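PDB 4H7N: aldehyde dehydrogenase from Anabaena variabilis, which probably catalyses the NAD+-dependent oxidation of aldehydes to carboxylic acids, as a member of the aldehyde dehydrogenase family. Local coordinates for residues I8-P13 with Y20-P25; E68-A73 with A170-A175; V75-R80 with A165-A170. All coordinates share one frame; numbering follows the deposited sequence.

Contact 1 (I8-P13 with Y20-P25); sequences IEVRNP and YVIIPP
Ile8 and Ile22 face each other as a hydrogen-bonded pair where strand 8-11 runs antiparallel to strand 18-22. The axes of the short strand segments approach to 4.6 Å, with 141° between their directions. Ile8 N donates to Ile22 O at 2.9 Å. Ile22 N returns a bond to Ile8 O at 3.0 Å. Glu9 and Val21 form the next, non-hydrogen-bonded pair. Beyond it Val10 N donates to Tyr20 O at 2.8 Å, less straight than the other two.

Ile8, Val10, Tyr20 and Ile22 share one face of the sheet. The CG1 branch of Ile22 sits between its backbone N and carbonyl carbon (chi1 58°), which brings it 3.7 Å from Ile8 CB. The same CG1 lies 4.2 Å from Val10 CG2, and these two side chains cross at about a right angle. Ile8 CD1 extends past the strand end to touch Pro24 CG at 3.6 Å. Val10 CG2 lies at the edge of the Tyr20 ring, near its plane. Glu9 and Val21 point to the other, more exposed face. Val10 and Ile22 also touch Pro166, so the apolar face is turned to the protein. The arrangement is a two-stranded antiparallel beta hairpin near the N-terminus, packed by one face on the body of the enzyme.

Contact 2 (E68-A73 with A170-A175); sequences EQLTEA and APLLMA
Leu70 and Pro171 have the nearest CA atoms where helix 67-78 and helix 169-176 run roughly antiparallel, the axes of their short segments 155° apart in direction and 9.1 Å at closest approach. No hydrogen bond joins the two segments, and the contact is made by apolar groups. Pro171 is the centre of the packing. Its CB is directed at the facing helix, and ring atom CG makes the close contacts. Pro171 CG lies 3.7 Å from Gln69 O and 3.8 Å from Leu70 CA, so the ring rests directly on the helix backbone. Ala73 CB meets the same CG at 4.0 Å from the next turn.

Leu70 flanks the proline. With its CG anti to the backbone N (chi1 178°), it sends CD1 to 4.1 Å from Pro171 CG, the two side chains crossing at about a right angle. That CD1 also meets Leu172 CD2 at 4.1 Å. At the more open border, the selenomethionine Met174 brings CE to 4.3 Å from Gln69 CG. Leu70 also packs on Ile63 of helix 48-64 and Ile88 of helix 82-106. This is plain antiparallel helix-helix packing, with a proline in the first turn of helix 169-176 set against helix 67-78.

Contact 3 (V75-R80 with A165-A170); sequences VNDTGR and APRFVA
Asp77 OD1 is gripped by two donors of Arg167. The backbone N bonds at 2.8 Å to its syn lone pair. The guanidinium NH1 comes in on the anti side, also at 2.8 Å, and forms a salt bridge. OD1 lies almost in the guanidinium plane, although the carboxylate and guanidinium planes stand 62° apart. The other oxygen, OD2, accepts from Phe168 N at 2.8 Å and lies at the edge of the Phe168 ring. The carboxylate thus ties down two successive backbone N-H groups of the type I turn from Pro166 to Val169.

Asn76 lies across the arginine, with ND2 over one guanidinium face and the two planes 25° apart. Asn76 ND2 and Arg167 NE are two donors side by side, not a bond; ND2 is hydrogen-bonded to Asp19 OD2. One water links Asn76 OD1 to Arg167 NE. Arg167 NH2 makes a second salt bridge, with Asp19. Replacing Asp77 by an alanine is likely to leave the N-H groups of Arg167 and Phe168 without this acceptor and the guanidinium with one carboxylate fewer. A buried aspartate near the C-terminal end of helix 67-78 here binds the backbone of the type I turn that leads into helix 169-176.

Contacts 2 and 3 are two parts of one interface. Both use helix 67-78 and the 165-175 region, share Ala170 and have centres about 9 Å apart. Ala73 CB of contact 2 lies 3.6 Å from Arg167 O of contact 3, so apolar packing runs straight on into the buried polar network. The N-terminal hairpin of contact 1 lies against this region, its centre about 11 Å from that of contact 3 and about 16 Å from that of contact 2. Arg11 O meets Arg167 NH2 at 3.0 Å, and Pro13 CG packs on Asp77 O. Tyr20 OH touches Ala170 CB. All three lie away from the predicted active-site residue Glu232.

Contact 1 (I8-P13 with Y20-P25)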
# COMPACT_ATOMS: atom_id res chain seq x y z
N ILE A 8 -2.29 30.51 16.55
CA ILE A 8 -3.12 29.62 17.35
C ILE A 8 -2.55 29.64 18.77
O ILE A 8 -1.38 29.39 18.96
CB ILE A 8 -3.09 28.18 16.79
CG1 ILE A 8 -3.70 28.13 15.39
CG2 ILE A 8 -3.90 27.24 17.68
CD1 ILE A 8 -3.36 26.92 14.55
N GLU A 9 -3.39 29.93 19.75
CA GLU A 9 -2.96 29.89 21.13
C GLU A 9 -3.13 28.46 21.63
O GLU A 9 -4.09 27.78 21.26
CB GLU A 9 -3.77 30.85 21.95
CG GLU A 9 -3.53 32.29 21.55
CD GLU A 9 -4.21 33.25 22.51
OE1 GLU A 9 -5.44 33.44 22.41
OE2 GLU A 9 -3.51 33.78 23.40
N VAL A 10 -2.21 28.00 22.46
CA VAL A 10 -2.14 26.58 22.77
C VAL A 10 -2.34 26.45 24.26
O VAL A 10 -1.64 27.10 25.06
CB VAL A 10 -0.80 25.97 22.33
CG1 VAL A 10 -0.69 24.50 22.73
CG2 VAL A 10 -0.60 26.12 20.83
N ARG A 11 -3.33 25.64 24.64
CA ARG A 11 -3.67 25.39 26.03
C ARG A 11 -2.66 24.48 26.72
O ARG A 11 -2.13 23.52 26.15
CB ARG A 11 -5.10 24.83 26.05
CG ARG A 11 -5.59 24.30 27.38
CD ARG A 11 -7.06 23.93 27.28
NE ARG A 11 -7.59 23.39 28.51
CZ ARG A 11 -7.34 22.16 28.98
NH1 ARG A 11 -6.55 21.32 28.33
NH2 ARG A 11 -7.87 21.77 30.11
N ASN A 12 -2.34 24.82 27.95
CA ASN A 12 -1.58 23.99 28.85
C ASN A 12 -2.55 23.04 29.53
O ASN A 12 -3.53 23.47 30.15
CB ASN A 12 -0.91 24.89 29.89
CG ASN A 12 -0.08 24.13 30.89
OD1 ASN A 12 -0.49 23.16 31.48
ND2 ASN A 12 1.07 24.69 31.18
N PRO A 13 -2.31 21.74 29.38
CA PRO A 13 -3.25 20.74 29.90
C PRO A 13 -3.29 20.62 31.44
O PRO A 13 -4.26 20.12 31.97
CB PRO A 13 -2.73 19.45 29.27
CG PRO A 13 -1.28 19.67 29.15
CD PRO A 13 -1.17 21.11 28.69
N TYR A 20 1.39 29.34 25.07
CA TYR A 20 2.21 29.04 23.93
C TYR A 20 1.43 29.47 22.71
O TYR A 20 0.21 29.47 22.76
CB TYR A 20 2.50 27.56 23.86
CG TYR A 20 3.68 27.19 23.00
CD1 TYR A 20 4.96 27.42 23.45
CD2 TYR A 20 3.52 26.55 21.78
CE1 TYR A 20 6.05 27.04 22.71
CE2 TYR A 20 4.61 26.17 21.01
CZ TYR A 20 5.87 26.41 21.48
OH TYR A 20 7.00 26.07 20.80
N VAL A 21 2.14 29.84 21.66
CA VAL A 21 1.51 30.32 20.41
C VAL A 21 2.22 29.64 19.28
O VAL A 21 3.43 29.55 19.29
CB VAL A 21 1.71 31.83 20.20
CG1 VAL A 21 1.13 32.26 18.87
CG2 VAL A 21 1.02 32.60 21.33
N ILE A 22 1.49 29.18 18.28
CA ILE A 22 2.14 28.69 17.09
C ILE A 22 1.57 29.46 15.91
O ILE A 22 0.49 30.04 16.02
CB ILE A 22 1.88 27.17 16.92
CG1 ILE A 22 0.40 26.85 16.84
CG2 ILE A 22 2.54 26.39 18.06
CD1 ILE A 22 0.16 25.37 16.70
N ILE A 23 2.28 29.44 14.79
CA ILE A 23 1.99 30.21 13.61
C ILE A 23 1.90 29.34 12.36
O ILE A 23 2.88 29.08 11.76
CB ILE A 23 3.11 31.25 13.31
CG1 ILE A 23 3.54 31.96 14.58
CG2 ILE A 23 2.66 32.29 12.28
CD1 ILE A 23 2.47 32.79 15.15
N PRO A 24 0.70 28.98 11.93
CA PRO A 24 0.66 28.06 10.82
C PRO A 24 1.01 28.72 9.50
O PRO A 24 0.66 29.87 9.27
CB PRO A 24 -0.77 27.52 10.82
CG PRO A 24 -1.55 28.36 11.77
CD PRO A 24 -0.61 29.25 12.52
N PRO A 25 1.74 28.02 8.63
CA PRO A 25 2.06 28.70 7.37
C PRO A 25 0.88 28.68 6.43
O PRO A 25 0.26 27.62 6.27
CB PRO A 25 3.19 27.83 6.80
CG PRO A 25 2.96 26.48 7.39
CD PRO A 25 2.26 26.66 8.69

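Contact 2 (E68-A73 with A170-A175)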
# COMPACT_ATOMS: atom_id res chain seq x y z
N GLU A 68 17.34 17.81 29.04
CA GLU A 68 16.46 18.46 29.99
C GLU A 68 15.48 19.41 29.33
O GLU A 68 14.39 19.57 29.82
CB GLU A 68 17.26 19.19 31.08
CG GLU A 68 17.75 18.19 32.10
CD GLU A 68 19.10 18.52 32.68
OE1 GLU A 68 19.18 19.48 33.50
OE2 GLU A 68 20.08 17.82 32.32
N GLN A 69 15.87 20.07 28.26
CA GLN A 69 14.98 20.99 27.55
C GLN A 69 13.92 20.20 26.78
O GLN A 69 12.80 20.65 26.67
CB GLN A 69 15.77 21.81 26.55
CG GLN A 69 16.52 22.99 27.17
CD GLN A 69 17.71 22.55 27.98
OE1 GLN A 69 18.44 21.64 27.59
NE2 GLN A 69 17.90 23.16 29.11
N LEU A 70 14.27 19.01 26.27
CA LEU A 70 13.27 18.18 25.61
C LEU A 70 12.24 17.68 26.64
O LEU A 70 11.03 17.77 26.42
CB LEU A 70 13.93 17.03 24.85
CG LEU A 70 12.97 16.06 24.14
CD1 LEU A 70 12.11 16.75 23.08
CD2 LEU A 70 13.73 14.93 23.47
N THR A 71 12.74 17.22 27.78
CA THR A 71 11.91 16.70 28.84
C THR A 71 10.95 17.83 29.31
O THR A 71 9.75 17.63 29.46
CB THR A 71 12.76 16.29 30.05
OG1 THR A 71 13.65 15.24 29.69
CG2 THR A 71 11.88 15.82 31.16
N GLU A 72 11.49 19.03 29.48
CA GLU A 72 10.67 20.14 30.00
C GLU A 72 9.53 20.51 29.00
O GLU A 72 8.37 20.81 29.37
CB GLU A 72 11.60 21.32 30.33
CG GLU A 72 10.94 22.68 30.42
CD GLU A 72 12.00 23.78 30.55
OE1 GLU A 72 12.89 23.93 29.67
OE2 GLU A 72 11.95 24.47 31.55
N ALA A 73 9.86 20.53 27.73
CA ALA A 73 8.84 20.87 26.75
C ALA A 73 7.77 19.77 26.66
O ALA A 73 6.60 20.07 26.51
CB ALA A 73 9.45 21.15 25.39
N ALA A 170 10.36 22.60 19.65
CA ALA A 170 11.37 23.68 19.77
C ALA A 170 12.75 23.10 20.15
O ALA A 170 13.73 23.40 19.50
CB ALA A 170 10.92 24.74 20.77
N PRO A 171 12.83 22.20 21.13
CA PRO A 171 14.16 21.63 21.39
C PRO A 171 14.67 20.68 20.29
O PRO A 171 15.87 20.69 19.99
CB PRO A 171 14.02 20.99 22.76
CG PRO A 171 12.57 20.80 22.96
CD PRO A 171 11.88 21.91 22.21
N LEU A 172 13.79 19.95 19.61
CA LEU A 172 14.23 19.13 18.50
C LEU A 172 14.86 19.99 17.40
O LEU A 172 15.91 19.63 16.84
CB LEU A 172 13.09 18.33 17.89
CG LEU A 172 12.51 17.20 18.73
CD1 LEU A 172 11.49 16.41 17.93
CD2 LEU A 172 13.61 16.25 19.27
N LEU A 173 14.19 21.10 17.10
CA LEU A 173 14.60 22.01 16.06
C LEU A 173 15.94 22.67 16.40
O LEU A 173 16.86 22.80 15.57
CB LEU A 173 13.47 23.03 15.80
CG LEU A 173 13.73 24.17 14.83
CD1 LEU A 173 14.09 23.61 13.46
CD2 LEU A 173 12.54 25.13 14.75
N MSE A 174 16.10 23.03 17.66
CA MSE A 174 17.35 23.59 18.10
C MSE A 174 18.47 22.58 17.91
O MSE A 174 19.59 22.94 17.55
CB MSE A 174 17.21 24.04 19.55
CG MSE A 174 18.53 24.28 20.24
SE MSE A 174 18.30 25.13 22.03
CE MSE A 174 17.34 23.74 23.05
N ALA A 175 18.21 21.29 18.16
CA ALA A 175 19.28 20.28 17.97
C ALA A 175 19.55 20.09 16.50
O ALA A 175 20.70 19.89 16.06
CB ALA A 175 18.87 18.96 18.61

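Contact 3 (V75-R80 with A165-A170)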
# COMPACT_ATOMS: atom_id res chain seq x y z
N VAL A 75 6.95 17.53 29.10
CA VAL A 75 6.14 17.66 30.34
C VAL A 75 5.06 18.77 30.14
O VAL A 75 3.90 18.59 30.48
CB VAL A 75 7.00 18.03 31.55
CG1 VAL A 75 6.17 18.54 32.72
CG2 VAL A 75 7.84 16.86 31.99
N ASN A 76 5.48 19.91 29.62
CA ASN A 76 4.57 21.01 29.37
C ASN A 76 3.45 20.57 28.40
O ASN A 76 2.27 20.92 28.62
CB ASN A 76 5.36 22.19 28.79
CG ASN A 76 4.66 23.55 28.92
OD1 ASN A 76 5.34 24.60 28.83
ND2 ASN A 76 3.33 23.57 29.09
N ASP A 77 3.80 19.83 27.35
CA ASP A 77 2.79 19.37 26.37
C ASP A 77 1.80 18.38 26.97
O ASP A 77 0.64 18.37 26.61
CB ASP A 77 3.43 18.67 25.15
CG ASP A 77 3.94 19.62 24.05
OD1 ASP A 77 3.33 20.69 23.77
OD2 ASP A 77 4.95 19.24 23.38
N THR A 78 2.28 17.47 27.82
CA THR A 78 1.52 16.28 28.25
C THR A 78 1.06 16.29 29.66
O THR A 78 0.16 15.55 30.03
CB THR A 78 2.33 14.99 28.07
OG1 THR A 78 3.52 14.97 28.88
CG2 THR A 78 2.73 14.78 26.58
N GLY A 79 1.67 17.14 30.48
CA GLY A 79 1.32 17.20 31.88
C GLY A 79 1.85 16.10 32.78
O GLY A 79 1.41 15.95 33.93
N ARG A 80 2.74 15.26 32.26
CA ARG A 80 3.25 14.16 33.03
C ARG A 80 4.74 13.96 32.80
O ARG A 80 5.27 14.33 31.75
CB ARG A 80 2.46 12.83 32.77
CG ARG A 80 2.03 12.51 31.33
CD ARG A 80 3.18 12.22 30.39
NE ARG A 80 2.66 11.69 29.11
CZ ARG A 80 3.34 11.59 27.98
NH1 ARG A 80 2.74 11.03 26.93
NH2 ARG A 80 4.62 11.99 27.86
N ALA A 165 -0.46 19.75 21.08
CA ALA A 165 0.78 19.43 21.82
C ALA A 165 2.03 19.64 20.95
O ALA A 165 2.63 18.67 20.48
CB ALA A 165 0.72 18.00 22.29
N PRO A 166 2.39 20.89 20.68
CA PRO A 166 3.41 21.21 19.69
C PRO A 166 4.74 21.64 20.30
O PRO A 166 5.71 21.86 19.58
CB PRO A 166 2.78 22.39 18.95
CG PRO A 166 2.13 23.12 20.08
CD PRO A 166 1.62 22.08 21.06
N ARG A 167 4.81 21.80 21.61
CA ARG A 167 5.98 22.49 22.21
C ARG A 167 7.29 21.69 22.15
O ARG A 167 8.36 22.27 22.11
CB ARG A 167 5.72 22.84 23.66
CG ARG A 167 4.44 23.59 23.92
CD ARG A 167 4.30 23.72 25.42
NE ARG A 167 3.03 24.28 25.83
CZ ARG A 167 1.84 23.67 25.75
NH1 ARG A 167 1.69 22.48 25.19
NH2 ARG A 167 0.78 24.26 26.25
N PHE A 168 7.18 20.36 22.03
CA PHE A 168 8.36 19.49 22.01
C PHE A 168 9.22 19.72 20.79
O PHE A 168 10.38 19.35 20.80
CB PHE A 168 7.97 18.02 22.07
CG PHE A 168 7.36 17.52 20.78
CD1 PHE A 168 6.03 17.73 20.49
CD2 PHE A 168 8.14 16.84 19.86
CE1 PHE A 168 5.48 17.26 19.31
CE2 PHE A 168 7.60 16.37 18.66
CZ PHE A 168 6.27 16.57 18.40
N VAL A 169 8.66 20.33 19.75
CA VAL A 169 9.37 20.65 18.54
C VAL A 169 10.54 21.63 18.77
O VAL A 169 11.63 21.48 18.19
CB VAL A 169 8.39 21.16 17.45
CG1 VAL A 169 9.15 21.64 16.23
CG2 VAL A 169 7.50 20.01 16.98
N ALA A 170 10.36 22.60 19.65
CA ALA A 170 11.37 23.68 19.77
C ALA A 170 12.75 23.10 20.15
O ALA A 170 13.73 23.40 19.50
CB ALA A 170 10.92 24.74 20.77
O HOH W 1 4.46 26.66 26.80
O HOH W 2 -0.47 20.44 25.35